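Local coordinates for PTS-dependent dihydroxyacetone kinase operon regulatory protein (Escherichia coli, PDB 4LRZ), which activates transcription of the dhaKLM operon from a sigma-70 promoter and represses its own expression, the piece described here probably being its sensor region, at residues 36-40 and 41-45; 95-99 and 100-104; 20-23 and 24-27. All coordinates share one frame; numbering follows the deposited sequence.

Contact 1: residues 36-40 and 41-45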
loop_
_atom_site.group_PDB
_atom_site.type_symbol
_atom_site.label_atom_id
_atom_site.label_comp_id
_atom_site.label_asym_id
_atom_site.label_seq_id
_atom_site.Cartn_x
_atom_site.Cartn_y
_atom_site.Cartn_z
ATOM N N HIS F 36 1.072 3.299 35.823
ATOM C CA HIS F 36 -0.346 3.188 35.533
ATOM C C HIS F 36 -0.350 2.246 34.330
ATOM O O HIS F 36 0.192 2.578 33.276
ATOM C CB HIS F 36 -0.916 4.573 35.163
ATOM C CG HIS F 36 -2.386 4.568 34.892
ATOM N ND1 HIS F 36 -3.312 4.149 35.823
ATOM C CD2 HIS F 36 -3.093 4.935 33.797
ATOM C CE1 HIS F 36 -4.524 4.230 35.302
ATOM N NE2 HIS F 36 -4.420 4.715 34.077
ATOM N N GLN F 37 -0.958 1.076 34.501
ATOM C CA GLN F 37 -0.723 -0.038 33.624
ATOM C C GLN F 37 -2.017 -0.755 33.387
ATOM O O GLN F 37 -2.617 -1.239 34.326
ATOM C CB GLN F 37 0.273 -1.007 34.275
ATOM C CG GLN F 37 1.010 -1.945 33.258
ATOM C CD GLN F 37 1.802 -3.060 33.936
ATOM O OE1 GLN F 37 2.328 -2.897 35.048
ATOM N NE2 GLN F 37 1.881 -4.198 33.279
ATOM N N ALA F 38 -2.443 -0.826 32.134
ATOM C CA ALA F 38 -3.643 -1.585 31.801
ATOM C C ALA F 38 -3.415 -3.052 32.143
ATOM O O ALA F 38 -2.296 -3.544 32.135
ATOM C CB ALA F 38 -4.048 -1.408 30.347
ATOM N N GLN F 39 -4.507 -3.743 32.400
ATOM C CA GLN F 39 -4.492 -4.896 33.262
ATOM C C GLN F 39 -5.479 -5.940 32.783
ATOM O O GLN F 39 -6.525 -5.594 32.235
ATOM C CB GLN F 39 -4.931 -4.408 34.648
ATOM C CG GLN F 39 -4.149 -4.976 35.827
ATOM C CD GLN F 39 -5.074 -5.369 36.995
ATOM O OE1 GLN F 39 -4.630 -5.486 38.145
ATOM N NE2 GLN F 39 -6.366 -5.589 36.691
ATOM N N GLY F 40 -5.142 -7.212 33.001
ATOM C CA GLY F 40 -6.057 -8.346 32.804
ATOM C C GLY F 40 -6.923 -8.261 31.556
ATOM O O GLY F 40 -6.455 -8.579 30.437
ATOM N N VAL F 41 -8.166 -7.802 31.744
ATOM C CA VAL F 41 -9.212 -7.844 30.711
ATOM C C VAL F 41 -9.258 -6.614 29.830
ATOM O O VAL F 41 -9.308 -6.734 28.599
ATOM C CB VAL F 41 -10.635 -8.154 31.322
ATOM C CG1 VAL F 41 -11.765 -7.274 30.681
ATOM C CG2 VAL F 41 -10.941 -9.663 31.218
ATOM N N THR F 42 -9.239 -5.437 30.456
ATOM C CA THR F 42 -9.229 -4.155 29.744
ATOM C C THR F 42 -8.033 -4.073 28.789
ATOM O O THR F 42 -8.136 -3.446 27.716
ATOM C CB THR F 42 -9.155 -2.956 30.701
ATOM O OG1 THR F 42 -7.813 -2.480 30.755
ATOM C CG2 THR F 42 -9.620 -3.334 32.113
ATOM N N PHE F 43 -6.918 -4.699 29.191
ATOM C CA PHE F 43 -5.712 -4.756 28.364
ATOM C C PHE F 43 -5.966 -5.645 27.160
ATOM O O PHE F 43 -5.701 -5.231 26.014
ATOM C CB PHE F 43 -4.425 -5.178 29.131
ATOM C CG PHE F 43 -3.177 -5.269 28.232
ATOM C CD1 PHE F 43 -2.663 -4.134 27.607
ATOM C CD2 PHE F 43 -2.558 -6.494 27.986
ATOM C CE1 PHE F 43 -1.536 -4.213 26.752
ATOM C CE2 PHE F 43 -1.442 -6.603 27.144
ATOM C CZ PHE F 43 -0.922 -5.465 26.521
ATOM N N ALA F 44 -6.490 -6.847 27.423
ATOM C CA ALA F 44 -6.840 -7.801 26.371
ATOM C C ALA F 44 -7.743 -7.137 25.331
ATOM O O ALA F 44 -7.593 -7.372 24.130
ATOM C CB ALA F 44 -7.486 -9.080 26.958
ATOM N N SER F 45 -8.643 -6.273 25.783
ATOM C CA SER F 45 -9.507 -5.534 24.857
ATOM C C SER F 45 -8.787 -4.486 24.024
ATOM O O SER F 45 -9.174 -4.249 22.859
ATOM C CB SER F 45 -10.642 -4.850 25.609
ATOM O OG SER F 45 -11.208 -5.765 26.520
#

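Contact 2: residues 95-99 and 100-104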
loop_
_atom_site.group_PDB
_atom_site.type_symbol
_atom_site.label_atom_id
_atom_site.label_comp_id
_atom_site.label_asym_id
_atom_site.label_seq_id
_atom_site.Cartn_x
_atom_site.Cartn_y
_atom_site.Cartn_z
ATOM N N GLN F 95 14.736 -5.506 30.422
ATOM C CA GLN F 95 14.595 -5.633 31.866
ATOM C C GLN F 95 14.802 -4.302 32.597
ATOM O O GLN F 95 14.061 -4.029 33.533
ATOM C CB GLN F 95 15.374 -6.820 32.504
ATOM C CG GLN F 95 16.867 -6.608 32.811
ATOM C CD GLN F 95 17.202 -5.827 34.113
ATOM O OE1 GLN F 95 16.341 -5.612 34.984
ATOM N NE2 GLN F 95 18.483 -5.416 34.243
ATOM N N GLN F 96 15.761 -3.476 32.171
ATOM C CA GLN F 96 15.949 -2.149 32.784
ATOM C C GLN F 96 14.715 -1.218 32.637
ATOM O O GLN F 96 14.306 -0.545 33.591
ATOM C CB GLN F 96 17.200 -1.460 32.256
ATOM C CG GLN F 96 18.476 -2.257 32.502
ATOM C CD GLN F 96 19.713 -1.697 31.791
ATOM O OE1 GLN F 96 19.631 -0.756 30.996
ATOM N NE2 GLN F 96 20.878 -2.278 32.089
ATOM N N LEU F 97 14.103 -1.202 31.460
ATOM C CA LEU F 97 12.921 -0.385 31.230
ATOM C C LEU F 97 11.735 -0.922 32.020
ATOM O O LEU F 97 10.913 -0.164 32.536
ATOM C CB LEU F 97 12.599 -0.316 29.736
ATOM C CG LEU F 97 13.635 0.515 29.005
ATOM C CD1 LEU F 97 13.563 0.239 27.486
ATOM C CD2 LEU F 97 13.430 1.985 29.377
ATOM N N SER F 98 11.692 -2.243 32.147
ATOM C CA SER F 98 10.702 -2.938 32.949
ATOM C C SER F 98 10.878 -2.574 34.455
ATOM O O SER F 98 9.913 -2.279 35.130
ATOM C CB SER F 98 10.793 -4.438 32.664
ATOM O OG SER F 98 9.953 -5.193 33.514
ATOM N N ALA F 99 12.107 -2.522 34.948
ATOM C CA ALA F 99 12.375 -2.045 36.312
ATOM C C ALA F 99 11.846 -0.619 36.573
ATOM O O ALA F 99 11.417 -0.310 37.675
ATOM C CB ALA F 99 13.894 -2.146 36.666
ATOM N N LEU F 100 11.869 0.237 35.563
ATOM C CA LEU F 100 11.334 1.585 35.700
ATOM C C LEU F 100 9.827 1.660 35.559
ATOM O O LEU F 100 9.273 2.764 35.657
ATOM C CB LEU F 100 11.963 2.535 34.673
ATOM C CG LEU F 100 13.480 2.678 34.747
ATOM C CD1 LEU F 100 13.956 3.662 33.698
ATOM C CD2 LEU F 100 13.912 3.117 36.162
ATOM N N GLY F 101 9.164 0.520 35.314
ATOM C CA GLY F 101 7.708 0.493 35.085
ATOM C C GLY F 101 7.175 0.334 33.656
ATOM O O GLY F 101 5.933 0.286 33.432
ATOM N N PHE F 102 8.062 0.244 32.667
ATOM C CA PHE F 102 7.579 0.134 31.303
ATOM C C PHE F 102 7.380 -1.339 30.946
ATOM O O PHE F 102 8.341 -2.051 30.769
ATOM C CB PHE F 102 8.563 0.763 30.328
ATOM C CG PHE F 102 8.806 2.236 30.528
ATOM C CD1 PHE F 102 9.998 2.677 31.062
ATOM C CD2 PHE F 102 7.871 3.170 30.127
ATOM C CE1 PHE F 102 10.269 4.051 31.215
ATOM C CE2 PHE F 102 8.124 4.535 30.268
ATOM C CZ PHE F 102 9.330 4.974 30.823
ATOM N N ASN F 103 6.132 -1.793 30.862
ATOM C CA ASN F 103 5.787 -3.172 30.557
ATOM C C ASN F 103 4.670 -3.089 29.550
ATOM O O ASN F 103 4.204 -2.011 29.257
ATOM C CB ASN F 103 5.248 -3.866 31.806
ATOM C CG ASN F 103 6.267 -3.953 32.914
ATOM O OD1 ASN F 103 7.285 -4.663 32.794
ATOM N ND2 ASN F 103 6.011 -3.232 34.006
ATOM N N ASP F 104 4.220 -4.228 29.032
ATOM C CA ASP F 104 2.999 -4.265 28.228
ATOM C C ASP F 104 1.860 -3.656 29.048
ATOM O O ASP F 104 1.694 -3.972 30.219
ATOM C CB ASP F 104 2.616 -5.693 27.842
ATOM C CG ASP F 104 3.556 -6.307 26.840
ATOM O OD1 ASP F 104 3.434 -7.520 26.635
ATOM O OD2 ASP F 104 4.426 -5.616 26.278
#

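Contact 3: residues 20-23 and 24-27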
loop_
_atom_site.group_PDB
_atom_site.type_symbol
_atom_site.label_atom_id
_atom_site.label_comp_id
_atom_site.label_asym_id
_atom_site.label_seq_id
_atom_site.Cartn_x
_atom_site.Cartn_y
_atom_site.Cartn_z
ATOM N N TRP F 20 7.245 21.195 29.138
ATOM C CA TRP F 20 7.612 21.473 30.518
ATOM C C TRP F 20 6.605 22.365 31.230
ATOM O O TRP F 20 6.271 22.088 32.366
ATOM C CB TRP F 20 8.971 22.101 30.580
ATOM C CG TRP F 20 10.117 21.159 30.376
ATOM C CD1 TRP F 20 10.068 19.848 29.956
ATOM C CD2 TRP F 20 11.509 21.485 30.508
ATOM N NE1 TRP F 20 11.337 19.338 29.865
ATOM C CE2 TRP F 20 12.243 20.313 30.191
ATOM C CE3 TRP F 20 12.209 22.649 30.895
ATOM C CZ2 TRP F 20 13.654 20.264 30.250
ATOM C CZ3 TRP F 20 13.616 22.606 30.935
ATOM C CH2 TRP F 20 14.323 21.420 30.607
ATOM N N GLU F 21 6.108 23.413 30.566
ATOM C CA GLU F 21 5.061 24.269 31.175
ATOM C C GLU F 21 3.778 23.500 31.500
ATOM O O GLU F 21 3.138 23.816 32.478
ATOM C CB GLU F 21 4.679 25.511 30.329
ATOM C CG GLU F 21 5.800 26.546 30.033
ATOM C CD GLU F 21 5.335 27.725 29.099
ATOM O OE1 GLU F 21 4.309 27.569 28.357
ATOM O OE2 GLU F 21 6.002 28.810 29.109
ATOM N N ARG F 22 3.389 22.517 30.683
ATOM C CA ARG F 22 2.185 21.712 30.990
ATOM C C ARG F 22 2.447 20.799 32.184
ATOM O O ARG F 22 1.611 20.658 33.083
ATOM C CB ARG F 22 1.728 20.895 29.785
ATOM C CG ARG F 22 1.353 21.734 28.550
ATOM C CD ARG F 22 0.699 20.846 27.450
ATOM N NE ARG F 22 1.613 19.855 26.862
ATOM C CZ ARG F 22 2.397 20.094 25.805
ATOM N NH1 ARG F 22 2.391 21.293 25.210
ATOM N NH2 ARG F 22 3.194 19.133 25.340
ATOM N N CYS F 23 3.635 20.207 32.193
ATOM C CA CYS F 23 4.055 19.286 33.258
ATOM C C CYS F 23 4.257 19.968 34.620
ATOM O O CYS F 23 4.076 19.340 35.662
ATOM C CB CYS F 23 5.341 18.555 32.850
ATOM S SG CYS F 23 5.192 17.301 31.507
ATOM N N ASN F 24 4.636 21.248 34.581
ATOM C CA ASN F 24 4.868 22.082 35.760
ATOM C C ASN F 24 3.646 22.238 36.674
ATOM O O ASN F 24 3.796 22.344 37.878
ATOM C CB ASN F 24 5.342 23.478 35.327
ATOM C CG ASN F 24 6.838 23.586 35.284
ATOM O OD1 ASN F 24 7.537 22.870 36.002
ATOM N ND2 ASN F 24 7.350 24.482 34.440
ATOM N N LYS F 25 2.456 22.268 36.067
ATOM C CA LYS F 25 1.200 22.423 36.775
ATOM C C LYS F 25 1.002 21.347 37.843
ATOM O O LYS F 25 0.701 21.675 38.994
ATOM C CB LYS F 25 0.025 22.400 35.795
ATOM C CG LYS F 25 -0.021 23.578 34.795
ATOM C CD LYS F 25 -1.168 23.390 33.738
ATOM C CE LYS F 25 -0.959 24.196 32.422
ATOM N NZ LYS F 25 -1.065 23.362 31.122
ATOM N N LEU F 26 1.229 20.084 37.484
ATOM C CA LEU F 26 0.705 18.927 38.229
ATOM C C LEU F 26 1.703 17.871 38.660
ATOM O O LEU F 26 1.310 16.769 39.034
ATOM C CB LEU F 26 -0.250 18.152 37.333
ATOM C CG LEU F 26 -1.555 18.773 36.890
ATOM C CD1 LEU F 26 -1.968 18.022 35.608
ATOM C CD2 LEU F 26 -2.601 18.702 38.018
ATOM N N MET F 27 2.978 18.170 38.576
ATOM C CA MET F 27 3.938 17.104 38.497
ATOM C C MET F 27 5.280 17.678 38.924
ATOM O O MET F 27 5.588 18.843 38.663
ATOM C CB MET F 27 4.003 16.636 37.020
ATOM C CG MET F 27 3.778 15.138 36.696
ATOM S SD MET F 27 4.172 14.683 34.907
ATOM C CE MET F 27 3.047 15.864 34.157
#

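Contact 1: residues 36-40 and 41-45
The phenyl ring of F43 receives the methyl group of A38 at a slant, with A38 CB 4.1 Å from F43 CD1. The two beta carbons lie closer still, A38 CB to F43 CB measuring 4.0 Å, so the contact is made mostly at the root of the ring. A trans first torsion of F43 (chi1 178°), which sets CG beside the carbonyl carbon, carries the far end of the ring away from residues 36-40 and onto the loop at D104. Another flat group, the A38-Q39 peptide, lies against the beta carbon, Q39 N being 3.6 Å from F43 CB. At the other end of this stretch the H36 imidazole meets the ring of Y107, their planes about 30° apart.

These contacts illustrate how a chain enters a helix, here the first turn of helix 40-49 in what is probably the sensor region of the regulator. The amide N of F43 donates to Q39 O over 3.2 Å, approaching from above the carbonyl plane, and A44 N makes a weak bond to G40 O. T42 stands next to the same Q39 carbonyl, while its OG1 also lies 3.9 Å from A38 CB. The sharp turn is made at G40, whose phi is positive; a beta carbon there would clash with V41 N. One turn on, V41 O is gripped twice by S45, through its backbone N and through OG at 3.0 Å, the hydroxyl coming from above the carbonyl plane.

Before the turn, backbone hydrogen bonds pair H36 with Y107 and A38 with G105, laying the incoming chain along the loop that follows helix 91-99. The buried A38 methyl touches Y107 of that loop as well as T42 and F43.

Contact 2: residues 95-99 and 100-104
L97 and F102 cross obliquely, the leucine methyl CD2 resting 3.9 Å from CD1 of the phenyl ring. Both side chains have CG anti to the carbonyl carbon (chi1 -70° for L97 and -62° for F102), which turns them to the same apolar side, where both touch F76 of strand 74-79. The ring also presents its edge to a backbone oxygen: L97 O lies near the ring plane, 3.3 Å from F102 CD1, and accepts the F102 amide as well, F102 N to L97 O being 2.9 Å.

That amide bond, with the one from G101 N to S98 O, forms a Schellman motif, a textbook ending for a helix, here helix 91-99 of the GAF domain. G101 takes the positive phi, 103°, that the motif requires; a beta carbon there would be jammed against the preceding carbonyl oxygen.

On another side of the turn S98 and N103 meet through polar groups. The hydroxyl of S98, trans to its own backbone N, donates to N103 OD1 over 2.8 Å and lies in the plane of that carbonyl. Beside it the S98 CA-H points at F102 O, 3.3 Å away. The backbone N of N103 is bonded to T106 OG1, which also binds G101 O. A leucine in place of N103 would probably leave the S98 hydroxyl without its acceptor and the departing loop less firmly tied to the helix.

Chemically, then, the helix end is secured twice, by backbone amides turned back onto L97 and S98 and by a hydroxyl-amide bond, while the hydrocarbon groups face the sheet.

Contact 3: residues 20-23 and 24-27
C23 and M27 supply the apolar part of this contact, with the methionine methyl CE 3.7 Å from C23 SG. The M27 chain bends at its last torsion (chi3 -57°), which folds CE back over the cysteine, where it touches C23 CA as well. The root of the same side chain is tight: M27 CB sits only 3.0 Å from C23 O. C23 itself is buried and also touches T115 and F136.

Backbone hydrogen bonds follow the last turns of helix 14-26. N24 N reaches W20 O over 2.9 Å, lying nearly along the C=O axis, as in a regular alpha-helical turn. The next two bonds reach back three residues instead of four and are weak, K25 N to R22 O and L26 N to C23 O, each at 3.5 Å. Such a change of step is a familiar way for an alpha helix to run out. The N24 side-chain amide packs against the carbonyl of W20, with CG 3.3 Å from W20 O, yet ND2 makes no hydrogen bond to that oxygen because the angle is poor.

Among the charged side chains, the ammonium end of K25 lies against the aliphatic root of R22. K25 runs back alongside the R22 carbonyl, then bends at chi4, bringing NZ to 3.9 Å from R22 CG. The charged ends themselves keep apart, R22 NE to K25 NZ being 6.1 Å, for the guanidinium turns away to form a salt bridge with E110. W20 also finds its partners outside this turn, hydrogen-bonding through NE1 to Q134 O and making a cation-pi contact with R29.

With two positive side chains side by side, the E110 carboxylate probably eases whatever repulsion remains between R22 and K25.

How the contacts relate
From the N terminus the chain first makes contact 3, in the closing turns of helix 14-26, then contact 1, where the following loop turns into helix 40-49, and much later contact 2, where helix 91-99 gives way to loop. Each is a local turn of unbroken chain, so the three stand in series and none nests in or crosses another. Contacts 1 and 2 nevertheless meet in space: Q37 NE2 probably hydrogen-bonds D104 O at 3.1 Å, and F43 CZ packs against D104 CB, tying the start of helix 40-49 and the residues before it to the loop after helix 91-99. Contact 3 stays separate, its nearest atoms about 11 Å from contact 1 and about 12 Å from contact 2.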